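Local coordinates for protein lysyl-trna-dependent l-ysyl-phosphatidylgycerol synthase (Bacillus licheniformis, PDB 4V36) that catalyses transfer of lysine from lysyl-tRNA to the membrane lipid phosphatidylglycerol, a modification associated with bacterial resistance, at residues Tyr140-Phe143 against Glu144-Tyr148; Arg159-Leu162 against Asn163-Gln167; Phe241-Leu244 against Phe245-Gly248. All coordinates share one frame; numbering follows the deposited sequence.

Interaction 1. Residues Tyr140-Phe143 against Glu144-Tyr148; sequences YNRF and EREGY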
ATOM      1  N   TYR A 140      -4.723  23.972  -7.315  1.00 25.15           N
ATOM      2  CA  TYR A 140      -3.754  24.467  -6.344  1.00 24.30           C
ATOM      3  C   TYR A 140      -4.009  25.930  -5.997  1.00 24.48           C
ATOM      4  O   TYR A 140      -4.036  26.303  -4.824  1.00 29.08           O
ATOM      5  CB  TYR A 140      -2.328  24.291  -6.874  1.00 22.50           C
ATOM      6  CG  TYR A 140      -1.264  24.927  -6.007  1.00 28.34           C
ATOM      7  CD1 TYR A 140      -0.862  24.334  -4.818  1.00 33.84           C
ATOM      8  CD2 TYR A 140      -0.655  26.119  -6.383  1.00 35.04           C
ATOM      9  CE1 TYR A 140       0.113  24.912  -4.023  1.00 34.17           C
ATOM     10  CE2 TYR A 140       0.321  26.704  -5.597  1.00 32.24           C
ATOM     11  CZ  TYR A 140       0.702  26.096  -4.418  1.00 36.26           C
ATOM     12  OH  TYR A 140       1.673  26.676  -3.633  1.00 47.38           O
ATOM     13  N   ASN A 141      -4.203  26.753  -7.023  1.00 31.49           N
ATOM     14  CA  ASN A 141      -4.429  28.180  -6.827  1.00 34.25           C
ATOM     15  C   ASN A 141      -5.696  28.464  -6.031  1.00 37.85           C
ATOM     16  O   ASN A 141      -5.729  29.383  -5.213  1.00 42.34           O
ATOM     17  CB  ASN A 141      -4.492  28.898  -8.177  1.00 40.81           C
ATOM     18  CG  ASN A 141      -3.154  28.918  -8.888  1.00 43.52           C
ATOM     19  OD1 ASN A 141      -2.099  28.946  -8.253  1.00 39.72           O
ATOM     20  ND2 ASN A 141      -3.191  28.906 -10.216  1.00 39.61           N
ATOM     21  N   ARG A 142      -6.735  27.669  -6.267  1.00 33.37           N
ATOM     22  CA  ARG A 142      -7.999  27.842  -5.560  1.00 34.62           C
ATOM     23  C   ARG A 142      -7.848  27.524  -4.074  1.00 34.33           C
ATOM     24  O   ARG A 142      -8.331  28.269  -3.220  1.00 31.63           O
ATOM     25  CB  ARG A 142      -9.086  26.966  -6.185  1.00 33.87           C
ATOM     26  CG  ARG A 142     -10.413  26.991  -5.442  1.00 35.93           C
ATOM     27  CD  ARG A 142     -11.544  26.473  -6.318  1.00 36.73           C
ATOM     28  NE  ARG A 142     -11.221  25.195  -6.946  1.00 43.57           N
ATOM     29  CZ  ARG A 142     -11.509  24.007  -6.422  1.00 47.10           C
ATOM     30  NH1 ARG A 142     -12.128  23.928  -5.253  1.00 50.93           N
ATOM     31  NH2 ARG A 142     -11.177  22.898  -7.068  1.00 38.27           N
ATOM     32  N   PHE A 143      -7.171  26.420  -3.773  1.00 23.54           N
ATOM     33  CA  PHE A 143      -6.898  26.044  -2.391  1.00 30.36           C
ATOM     34  C   PHE A 143      -5.996  27.073  -1.717  1.00 36.96           C
ATOM     35  O   PHE A 143      -6.156  27.373  -0.534  1.00 32.47           O
ATOM     36  CB  PHE A 143      -6.261  24.653  -2.324  1.00 24.50           C
ATOM     37  CG  PHE A 143      -7.257  23.527  -2.300  1.00 24.48           C
ATOM     38  CD1 PHE A 143      -7.859  23.087  -3.469  1.00 20.77           C
ATOM     39  CD2 PHE A 143      -7.589  22.903  -1.107  1.00 20.78           C
ATOM     40  CE1 PHE A 143      -8.775  22.051  -3.448  1.00 21.24           C
ATOM     41  CE2 PHE A 143      -8.504  21.867  -1.080  1.00 18.60           C
ATOM     42  CZ  PHE A 143      -9.098  21.440  -2.252  1.00 22.15           C
ATOM     43  N   GLU A 144      -5.048  27.612  -2.478  1.00 37.33           N
ATOM     44  CA  GLU A 144      -4.161  28.652  -1.969  1.00 33.65           C
ATOM     45  C   GLU A 144      -4.926  29.951  -1.748  1.00 32.92           C
ATOM     46  O   GLU A 144      -4.653  30.688  -0.802  1.00 30.21           O
ATOM     47  CB  GLU A 144      -2.992  28.885  -2.928  1.00 31.31           C
ATOM     48  CG  GLU A 144      -1.947  27.784  -2.916  1.00 39.15           C
ATOM     49  CD  GLU A 144      -1.169  27.736  -1.616  1.00 43.68           C
ATOM     50  OE1 GLU A 144      -0.288  28.598  -1.418  1.00 44.87           O
ATOM     51  OE2 GLU A 144      -1.441  26.838  -0.792  1.00 45.45           O
ATOM     52  N   ARG A 145      -5.885  30.223  -2.626  1.00 35.54           N
ATOM     53  CA  ARG A 145      -6.690  31.435  -2.535  1.00 39.38           C
ATOM     54  C   ARG A 145      -7.599  31.396  -1.312  1.00 39.18           C
ATOM     55  O   ARG A 145      -7.687  32.365  -0.559  1.00 35.15           O
ATOM     56  CB  ARG A 145      -7.526  31.623  -3.803  1.00 41.36           C
ATOM     57  CG  ARG A 145      -8.220  32.973  -3.903  1.00 45.47           C
ATOM     58  CD  ARG A 145      -9.161  33.034  -5.101  1.00 47.84           C
ATOM     59  NE  ARG A 145      -8.540  32.523  -6.321  1.00 62.79           N
ATOM     60  CZ  ARG A 145      -8.879  31.382  -6.912  1.00 65.53           C
ATOM     61  NH1 ARG A 145      -9.842  30.628  -6.398  1.00 66.68           N
ATOM     62  NH2 ARG A 145      -8.260  30.993  -8.019  1.00 60.87           N
ATOM     63  N   GLU A 146      -8.267  30.263  -1.117  1.00 36.25           N
ATOM     64  CA  GLU A 146      -9.229  30.116  -0.029  1.00 32.78           C
ATOM     65  C   GLU A 146      -8.543  29.920   1.323  1.00 32.56           C
ATOM     66  O   GLU A 146      -9.207  29.795   2.352  1.00 37.02           O
ATOM     67  CB  GLU A 146     -10.179  28.952  -0.318  1.00 32.18           C
ATOM     68  CG  GLU A 146     -11.021  29.157  -1.569  1.00 27.37           C
ATOM     69  CD  GLU A 146     -11.984  28.015  -1.825  1.00 46.96           C
ATOM     70  OE1 GLU A 146     -12.126  27.142  -0.943  1.00 60.97           O
ATOM     71  OE2 GLU A 146     -12.600  27.989  -2.912  1.00 45.47           O
ATOM     72  N   GLY A 147      -7.214  29.892   1.313  1.00 31.63           N
ATOM     73  CA  GLY A 147      -6.439  29.932   2.539  1.00 22.02           C
ATOM     74  C   GLY A 147      -6.226  28.608   3.247  1.00 28.34           C
ATOM     75  O   GLY A 147      -6.153  28.564   4.474  1.00 29.56           O
ATOM     76  N   TYR A 148      -6.119  27.528   2.482  1.00 25.59           N
ATOM     77  CA  TYR A 148      -5.816  26.225   3.061  1.00 23.42           C
ATOM     78  C   TYR A 148      -4.311  26.061   3.244  1.00 25.64           C
ATOM     79  O   TYR A 148      -3.526  26.470   2.390  1.00 30.37           O
ATOM     80  CB  TYR A 148      -6.379  25.098   2.191  1.00 21.88           C
ATOM     81  CG  TYR A 148      -7.883  24.967   2.279  1.00 25.07           C
ATOM     82  CD1 TYR A 148      -8.713  25.715   1.455  1.00 25.18           C
ATOM     83  CD2 TYR A 148      -8.471  24.105   3.196  1.00 20.42           C
ATOM     84  CE1 TYR A 148     -10.088  25.604   1.537  1.00 25.81           C
ATOM     85  CE2 TYR A 148      -9.845  23.988   3.285  1.00 21.58           C
ATOM     86  CZ  TYR A 148     -10.649  24.740   2.454  1.00 25.24           C
ATOM     87  OH  TYR A 148     -12.017  24.625   2.541  1.00 29.73           O
TER
HETATM   88  O   HOH W   1     -13.836  25.816  -3.251  1.00 36.83           O

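Interaction 2. Residues Arg159-Leu162 against Asn163-Gln167; sequences REFL and NELRQ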
ATOM      1  N   ARG A 159      -4.072  12.833  22.177  1.00 24.77           N
ATOM      2  CA  ARG A 159      -5.428  12.331  21.998  1.00 26.60           C
ATOM      3  C   ARG A 159      -6.300  13.366  21.296  1.00 24.24           C
ATOM      4  O   ARG A 159      -7.148  13.018  20.474  1.00 37.49           O
ATOM      5  CB  ARG A 159      -6.042  11.945  23.347  1.00 26.45           C
ATOM      6  CG  ARG A 159      -7.500  11.514  23.276  1.00 25.81           C
ATOM      7  CD  ARG A 159      -7.698  10.381  22.284  1.00 29.03           C
ATOM      8  NE  ARG A 159      -6.893   9.212  22.623  1.00 27.67           N
ATOM      9  CZ  ARG A 159      -6.804   8.125  21.865  1.00 30.78           C
ATOM     10  NH1 ARG A 159      -7.468   8.057  20.720  1.00 32.62           N
ATOM     11  NH2 ARG A 159      -6.046   7.106  22.251  1.00 33.68           N
ATOM     12  N   GLU A 160      -6.083  14.637  21.619  1.00 15.88           N
ATOM     13  CA  GLU A 160      -6.838  15.719  20.999  1.00 29.99           C
ATOM     14  C   GLU A 160      -6.605  15.745  19.493  1.00 31.97           C
ATOM     15  O   GLU A 160      -7.530  15.975  18.714  1.00 30.33           O
ATOM     16  CB  GLU A 160      -6.460  17.068  21.614  1.00 37.33           C
ATOM     17  CG  GLU A 160      -7.185  18.255  20.995  1.00 52.97           C
ATOM     18  CD  GLU A 160      -6.856  19.568  21.680  1.00 68.02           C
ATOM     19  OE1 GLU A 160      -6.174  19.539  22.727  1.00 76.62           O
ATOM     20  OE2 GLU A 160      -7.280  20.627  21.171  1.00 63.38           O
ATOM     21  N   PHE A 161      -5.362  15.498  19.091  1.00 30.15           N
ATOM     22  CA  PHE A 161      -5.004  15.467  17.680  1.00 25.38           C
ATOM     23  C   PHE A 161      -5.611  14.248  16.990  1.00 22.70           C
ATOM     24  O   PHE A 161      -6.152  14.354  15.890  1.00 32.97           O
ATOM     25  CB  PHE A 161      -3.483  15.467  17.514  1.00 19.42           C
ATOM     26  CG  PHE A 161      -3.029  15.539  16.085  1.00 19.85           C
ATOM     27  CD1 PHE A 161      -3.196  16.702  15.352  1.00 18.41           C
ATOM     28  CD2 PHE A 161      -2.426  14.450  15.479  1.00 22.96           C
ATOM     29  CE1 PHE A 161      -2.777  16.774  14.036  1.00 20.33           C
ATOM     30  CE2 PHE A 161      -2.004  14.517  14.164  1.00 23.85           C
ATOM     31  CZ  PHE A 161      -2.180  15.680  13.442  1.00 15.64           C
ATOM     32  N   LEU A 162      -5.524  13.096  17.647  1.00 20.06           N
ATOM     33  CA  LEU A 162      -6.072  11.859  17.102  1.00 24.09           C
ATOM     34  C   LEU A 162      -7.594  11.918  17.001  1.00 21.16           C
ATOM     35  O   LEU A 162      -8.180  11.393  16.054  1.00 19.90           O
ATOM     36  CB  LEU A 162      -5.645  10.664  17.956  1.00 19.82           C
ATOM     37  CG  LEU A 162      -4.144  10.367  17.974  1.00 28.13           C
ATOM     38  CD1 LEU A 162      -3.837   9.181  18.876  1.00 30.01           C
ATOM     39  CD2 LEU A 162      -3.629  10.119  16.566  1.00 24.51           C
ATOM     40  N   ASN A 163      -8.230  12.558  17.979  1.00 19.55           N
ATOM     41  CA  ASN A 163      -9.677  12.743  17.952  1.00 20.96           C
ATOM     42  C   ASN A 163     -10.120  13.536  16.729  1.00 17.88           C
ATOM     43  O   ASN A 163     -11.136  13.220  16.109  1.00 18.80           O
ATOM     44  CB  ASN A 163     -10.158  13.445  19.223  1.00 20.86           C
ATOM     45  CG  ASN A 163     -10.213  12.517  20.417  1.00 24.85           C
ATOM     46  OD1 ASN A 163     -10.256  11.296  20.266  1.00 23.96           O
ATOM     47  ND2 ASN A 163     -10.220  13.091  21.614  1.00 28.65           N
ATOM     48  N   GLU A 164      -9.352  14.565  16.386  1.00 17.76           N
ATOM     49  CA  GLU A 164      -9.653  15.393  15.224  1.00 19.53           C
ATOM     50  C   GLU A 164      -9.459  14.609  13.929  1.00 22.22           C
ATOM     51  O   GLU A 164     -10.163  14.837  12.945  1.00 17.69           O
ATOM     52  CB  GLU A 164      -8.781  16.650  15.219  1.00 19.28           C
ATOM     53  CG  GLU A 164      -9.055  17.590  16.382  1.00 35.48           C
ATOM     54  CD  GLU A 164      -8.075  18.744  16.451  1.00 52.96           C
ATOM     55  OE1 GLU A 164      -7.167  18.807  15.597  1.00 59.20           O
ATOM     56  OE2 GLU A 164      -8.212  19.589  17.361  1.00 62.97           O
ATOM     57  N   LEU A 165      -8.502  13.687  13.935  1.00 16.05           N
ATOM     58  CA  LEU A 165      -8.267  12.834  12.777  1.00 13.74           C
ATOM     59  C   LEU A 165      -9.364  11.786  12.649  1.00 14.94           C
ATOM     60  O   LEU A 165      -9.765  11.428  11.541  1.00 18.38           O
ATOM     61  CB  LEU A 165      -6.901  12.151  12.870  1.00 17.82           C
ATOM     62  CG  LEU A 165      -5.667  13.053  12.914  1.00 20.97           C
ATOM     63  CD1 LEU A 165      -4.403  12.214  12.865  1.00 16.47           C
ATOM     64  CD2 LEU A 165      -5.686  14.061  11.780  1.00  9.10           C
ATOM     65  N   ARG A 166      -9.846  11.296  13.787  1.00 15.04           N
ATOM     66  CA  ARG A 166     -10.892  10.277  13.797  1.00 22.01           C
ATOM     67  C   ARG A 166     -12.203  10.831  13.252  1.00 23.39           C
ATOM     68  O   ARG A 166     -12.911  10.153  12.506  1.00 19.37           O
ATOM     69  CB  ARG A 166     -11.101   9.726  15.210  1.00 15.25           C
ATOM     70  CG  ARG A 166     -12.185   8.662  15.294  1.00 18.76           C
ATOM     71  CD  ARG A 166     -12.316   8.096  16.699  1.00 26.97           C
ATOM     72  NE  ARG A 166     -11.111   7.391  17.127  1.00 22.58           N
ATOM     73  CZ  ARG A 166     -10.821   6.137  16.798  1.00 30.40           C
ATOM     74  NH1 ARG A 166     -11.647   5.442  16.026  1.00 17.65           N
ATOM     75  NH2 ARG A 166      -9.702   5.576  17.236  1.00 32.25           N
ATOM     76  N   GLN A 167     -12.521  12.066  13.631  1.00 17.86           N
ATOM     77  CA  GLN A 167     -13.723  12.736  13.144  1.00 13.94           C
ATOM     78  C   GLN A 167     -13.692  12.864  11.626  1.00 23.51           C
ATOM     79  O   GLN A 167     -14.701  12.652  10.954  1.00 26.78           O
ATOM     80  CB  GLN A 167     -13.871  14.115  13.790  1.00 19.48           C
ATOM     81  CG  GLN A 167     -14.137  14.069  15.286  1.00 39.70           C
ATOM     82  CD  GLN A 167     -14.109  15.442  15.930  1.00 49.43           C
ATOM     83  OE1 GLN A 167     -13.868  16.448  15.263  1.00 53.78           O
ATOM     84  NE2 GLN A 167     -14.356  15.489  17.233  1.00 51.85           N
TER
HETATM   85  O   HOH W   2     -10.203   8.778  19.145  1.00 35.21           O

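Interaction 3. Residues Phe241-Leu244 against Phe245-Gly248; sequences FIYL and FQWG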
ATOM      1  N   PHE A 241      -2.149  15.680  -3.216  1.00 26.31           N
ATOM      2  CA  PHE A 241      -0.987  15.126  -3.903  1.00 24.59           C
ATOM      3  C   PHE A 241      -0.050  16.233  -4.375  1.00 26.08           C
ATOM      4  O   PHE A 241       1.167  16.060  -4.385  1.00 28.23           O
ATOM      5  CB  PHE A 241      -1.413  14.255  -5.087  1.00 26.24           C
ATOM      6  CG  PHE A 241      -1.822  12.864  -4.699  1.00 24.49           C
ATOM      7  CD1 PHE A 241      -0.914  12.003  -4.106  1.00 23.57           C
ATOM      8  CD2 PHE A 241      -3.109  12.411  -4.936  1.00 24.60           C
ATOM      9  CE1 PHE A 241      -1.284  10.720  -3.748  1.00 22.45           C
ATOM     10  CE2 PHE A 241      -3.485  11.130  -4.581  1.00 21.54           C
ATOM     11  CZ  PHE A 241      -2.573  10.283  -3.986  1.00 20.32           C
ATOM     12  N   ILE A 242      -0.622  17.369  -4.761  1.00 23.72           N
ATOM     13  CA  ILE A 242       0.175  18.523  -5.164  1.00 31.71           C
ATOM     14  C   ILE A 242       0.971  19.057  -3.975  1.00 33.89           C
ATOM     15  O   ILE A 242       2.172  19.312  -4.085  1.00 37.75           O
ATOM     16  CB  ILE A 242      -0.704  19.646  -5.749  1.00 31.44           C
ATOM     17  CG1 ILE A 242      -1.314  19.205  -7.081  1.00 24.38           C
ATOM     18  CG2 ILE A 242       0.109  20.913  -5.951  1.00 27.85           C
ATOM     19  CD1 ILE A 242      -2.313  20.192  -7.648  1.00 25.01           C
ATOM     20  N   TYR A 243       0.298  19.215  -2.839  1.00 31.48           N
ATOM     21  CA  TYR A 243       0.963  19.644  -1.613  1.00 27.87           C
ATOM     22  C   TYR A 243       1.992  18.615  -1.155  1.00 20.29           C
ATOM     23  O   TYR A 243       3.070  18.974  -0.680  1.00 34.78           O
ATOM     24  CB  TYR A 243      -0.056  19.892  -0.499  1.00 26.46           C
ATOM     25  CG  TYR A 243      -0.833  21.182  -0.641  1.00 26.30           C
ATOM     26  CD1 TYR A 243      -0.186  22.410  -0.618  1.00 32.37           C
ATOM     27  CD2 TYR A 243      -2.215  21.173  -0.775  1.00 28.18           C
ATOM     28  CE1 TYR A 243      -0.890  23.593  -0.741  1.00 33.02           C
ATOM     29  CE2 TYR A 243      -2.930  22.350  -0.898  1.00 30.21           C
ATOM     30  CZ  TYR A 243      -2.262  23.556  -0.879  1.00 38.62           C
ATOM     31  OH  TYR A 243      -2.970  24.730  -1.001  1.00 50.12           O
ATOM     32  N   LEU A 244       1.654  17.337  -1.298  1.00 22.34           N
ATOM     33  CA  LEU A 244       2.561  16.254  -0.928  1.00 22.23           C
ATOM     34  C   LEU A 244       3.823  16.260  -1.782  1.00 23.57           C
ATOM     35  O   LEU A 244       4.930  16.115  -1.265  1.00 31.56           O
ATOM     36  CB  LEU A 244       1.864  14.899  -1.050  1.00 25.56           C
ATOM     37  CG  LEU A 244       1.022  14.443   0.143  1.00 35.58           C
ATOM     38  CD1 LEU A 244       0.315  13.135  -0.171  1.00 37.56           C
ATOM     39  CD2 LEU A 244       1.893  14.301   1.378  1.00 30.98           C
ATOM     40  N   PHE A 245       3.648  16.426  -3.090  1.00 18.84           N
ATOM     41  CA  PHE A 245       4.778  16.429  -4.016  1.00 19.82           C
ATOM     42  C   PHE A 245       5.672  17.643  -3.785  1.00 25.64           C
ATOM     43  O   PHE A 245       6.890  17.568  -3.951  1.00 37.05           O
ATOM     44  CB  PHE A 245       4.292  16.402  -5.467  1.00 19.06           C
ATOM     45  CG  PHE A 245       3.575  15.134  -5.848  1.00 23.94           C
ATOM     46  CD1 PHE A 245       3.612  14.020  -5.023  1.00 17.90           C
ATOM     47  CD2 PHE A 245       2.865  15.056  -7.035  1.00 23.99           C
ATOM     48  CE1 PHE A 245       2.951  12.859  -5.374  1.00 25.00           C
ATOM     49  CE2 PHE A 245       2.203  13.898  -7.390  1.00 32.77           C
ATOM     50  CZ  PHE A 245       2.248  12.796  -6.559  1.00 23.52           C
ATOM     51  N   GLN A 246       5.061  18.761  -3.401  1.00 30.88           N
ATOM     52  CA  GLN A 246       5.811  19.969  -3.078  1.00 32.21           C
ATOM     53  C   GLN A 246       6.665  19.755  -1.835  1.00 28.73           C
ATOM     54  O   GLN A 246       7.838  20.127  -1.800  1.00 27.04           O
ATOM     55  CB  GLN A 246       4.867  21.152  -2.867  1.00 28.51           C
ATOM     56  CG  GLN A 246       5.564  22.419  -2.397  1.00 30.13           C
ATOM     57  CD  GLN A 246       4.596  23.552  -2.123  1.00 41.42           C
ATOM     58  OE1 GLN A 246       3.380  23.377  -2.195  1.00 41.71           O
ATOM     59  NE2 GLN A 246       5.132  24.725  -1.806  1.00 52.66           N
ATOM     60  N   TRP A 247       6.063  19.150  -0.817  1.00 34.19           N
ATOM     61  CA  TRP A 247       6.757  18.871   0.434  1.00 30.47           C
ATOM     62  C   TRP A 247       7.858  17.833   0.240  1.00 33.60           C
ATOM     63  O   TRP A 247       8.953  17.971   0.785  1.00 31.88           O
ATOM     64  CB  TRP A 247       5.762  18.394   1.495  1.00 25.63           C
ATOM     65  CG  TRP A 247       6.399  18.033   2.801  1.00 20.85           C
ATOM     66  CD1 TRP A 247       6.671  18.876   3.840  1.00 27.87           C
ATOM     67  CD2 TRP A 247       6.837  16.734   3.211  1.00 22.90           C
ATOM     68  NE1 TRP A 247       7.254  18.179   4.871  1.00 29.83           N
ATOM     69  CE2 TRP A 247       7.367  16.863   4.510  1.00 17.32           C
ATOM     70  CE3 TRP A 247       6.833  15.473   2.606  1.00 28.54           C
ATOM     71  CZ2 TRP A 247       7.889  15.780   5.213  1.00 19.72           C
ATOM     72  CZ3 TRP A 247       7.351  14.400   3.305  1.00 26.04           C
ATOM     73  CH2 TRP A 247       7.872  14.560   4.595  1.00 20.78           C
ATOM     74  N   GLY A 248       7.560  16.798  -0.541  1.00 22.88           N
ATOM     75  CA  GLY A 248       8.517  15.739  -0.807  1.00 25.05           C
ATOM     76  C   GLY A 248       9.740  16.233  -1.555  1.00 32.70           C
ATOM     77  O   GLY A 248      10.867  15.839  -1.252  1.00 36.86           O
TER

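Interaction 1. Residues Tyr140-Phe143 against Glu144-Tyr148
A Schellman motif closes helix 134-145, and its signature is the bond from Tyr148 N back to Phe143 O, 3.0 Å long and nearly straight. A weak bond from Gly147 N to Glu144 O completes the pattern, with Gly147 in a positive-phi conformation that glycine adopts readily. The reversal brings Tyr148 against Phe143, the hydrophobic pair expected across such a cap: Phe143 CD2 lies 4.0 Å from Tyr148 CD1, and the ring planes stand at 54°, neither stacked nor edge-to-face. Pro233 packs on both side chains from a loop.

One turn back, Glu144 folds over Tyr140. Its chain bends at chi2 (-69°), which lays CG over one face of the ring, 3.6 Å from the centroid in a CH-pi contact, and sets the carboxylate nearly parallel to the ring. OE2 then bonds the hydroxyl of Tyr243 on helix 236-251.

On another side of the helix, Arg142 and Glu146 run side by side. They meet through a water that accepts from Arg142 NH1 and donates to Glu146 OE2, these two atoms being 4.7 Å apart, while Arg142 NH2 reaches Lys234 O. Arg145 curls back at chi3, bringing NH1 to 3.4 Å from Arg142 CA and one guanidinium face over Asn141 O.

Phe143 is thus buried against Tyr148 and Pro233, whereas the long charged chains of Arg142, Arg145 and Glu146 suit the outer side. The guanidinium of Arg145, over Asn141 O, may offset some of the negative end of the helix dipole.

Interaction 2. Residues Arg159-Leu162 against Asn163-Gln167
Phe161 and Leu165, one turn apart near the start of helix 159-173, cross with the leucine over one face of the ring. Leu165 CG sits above the rim, and CD1 comes closest, 3.6 Å from Phe161 CE2. With its CG trans to the backbone N (chi1 -176°), Phe161 sends its ring along the helix toward that branched side chain, whose CD1 methyl and CG pack on the flat aromatic surface.

Arg159 and Asn163 meet differently, at about a right angle. The arginine chain kinks at chi2 and chi3, passing CD 3.4 Å from Asn163 OD1, and the guanidinium and amide planes are 41° apart. A water joins three side chains here: it donates to Asn163 OD1 at 2.8 Å, accepts from Arg166 NE, and takes a weak bond from Arg159 NH1. Because the water already accepts from two arginines, an amide oxygen that accepts from it in turn suits this place.

Glu160 and Glu164 point the same way, with carboxylates turned 82° to each other. Their OE2 atoms are 4.1 Å apart, a repulsion that solvent probably softens, Glu160 being exposed.

Phe161 and Leu165 press the helix onto the sheet, both touching Val198 of strand 196-200, with Phe161 also meeting Ile206 and Leu165 meeting Phe209, both of strand 206-213. At the polar edge, Arg159 makes a salt bridge to Glu188 of helix 188-191.

Interaction 3. Residues Phe241-Leu244 against Phe245-Gly248
Phe245 lays one face of its ring over the carbonyl oxygen of Phe241, the tightest side-chain packing within this pair of helical turns. Phe241 O is 3.0 Å from Phe245 CG and also accepts the backbone N-H of Phe245 at 2.8 Å. A chi2 of -12° turns the ring so that its face meets the oxygen. The two phenyl rings touch obliquely farther out, Phe241 CD1 to Phe245 CZ at 4.1 Å, with planes at 40°. Phe126 and Phe256 meet Phe245 edge-to-face, so flat aromatic side chains suit this interior. Gly248 bonds through its N to Leu244 O at 2.8 Å and adds no bulk to this buried turn. Trp247 turns its indole to Phe150 and Val152 of strand 149-153, where Leu244 also meets Phe150.

The other side is looser. Exposed Gln246 stretches out beside Tyr243, their planes 17° apart, yet OE1 comes no nearer than 4.0 Å to Tyr243 CD1. An amide suits such a border, and the Tyr243 hydroxyl finds its partner in Glu144.

The Phe241 carbonyl is thus satisfied by one N-H while the ring shields it, which probably strengthens that backbone bond by excluding water.

In the fold
From the N terminus, interaction 1 comes first, at the end of helix 134-145, where the chain turns into edge strand 149-153. Interaction 2 follows, opening helix 159-173, and interaction 3 lies in helix 236-251, the crossover of the beta-alpha-beta unit between strands 220-228 and 255-261. Each is local, so none closes a long loop, and they run in series without nesting or crossing. Interactions 1 and 3 touch where the two helices pack, tying helix 134-145 to the crossover helix. Interaction 2 stands apart, its nearest atoms about 13 Å from either, and joins its helix to strands 196-200 and 206-213 of the same sheet, consistent with an acetyltransferase-like fold.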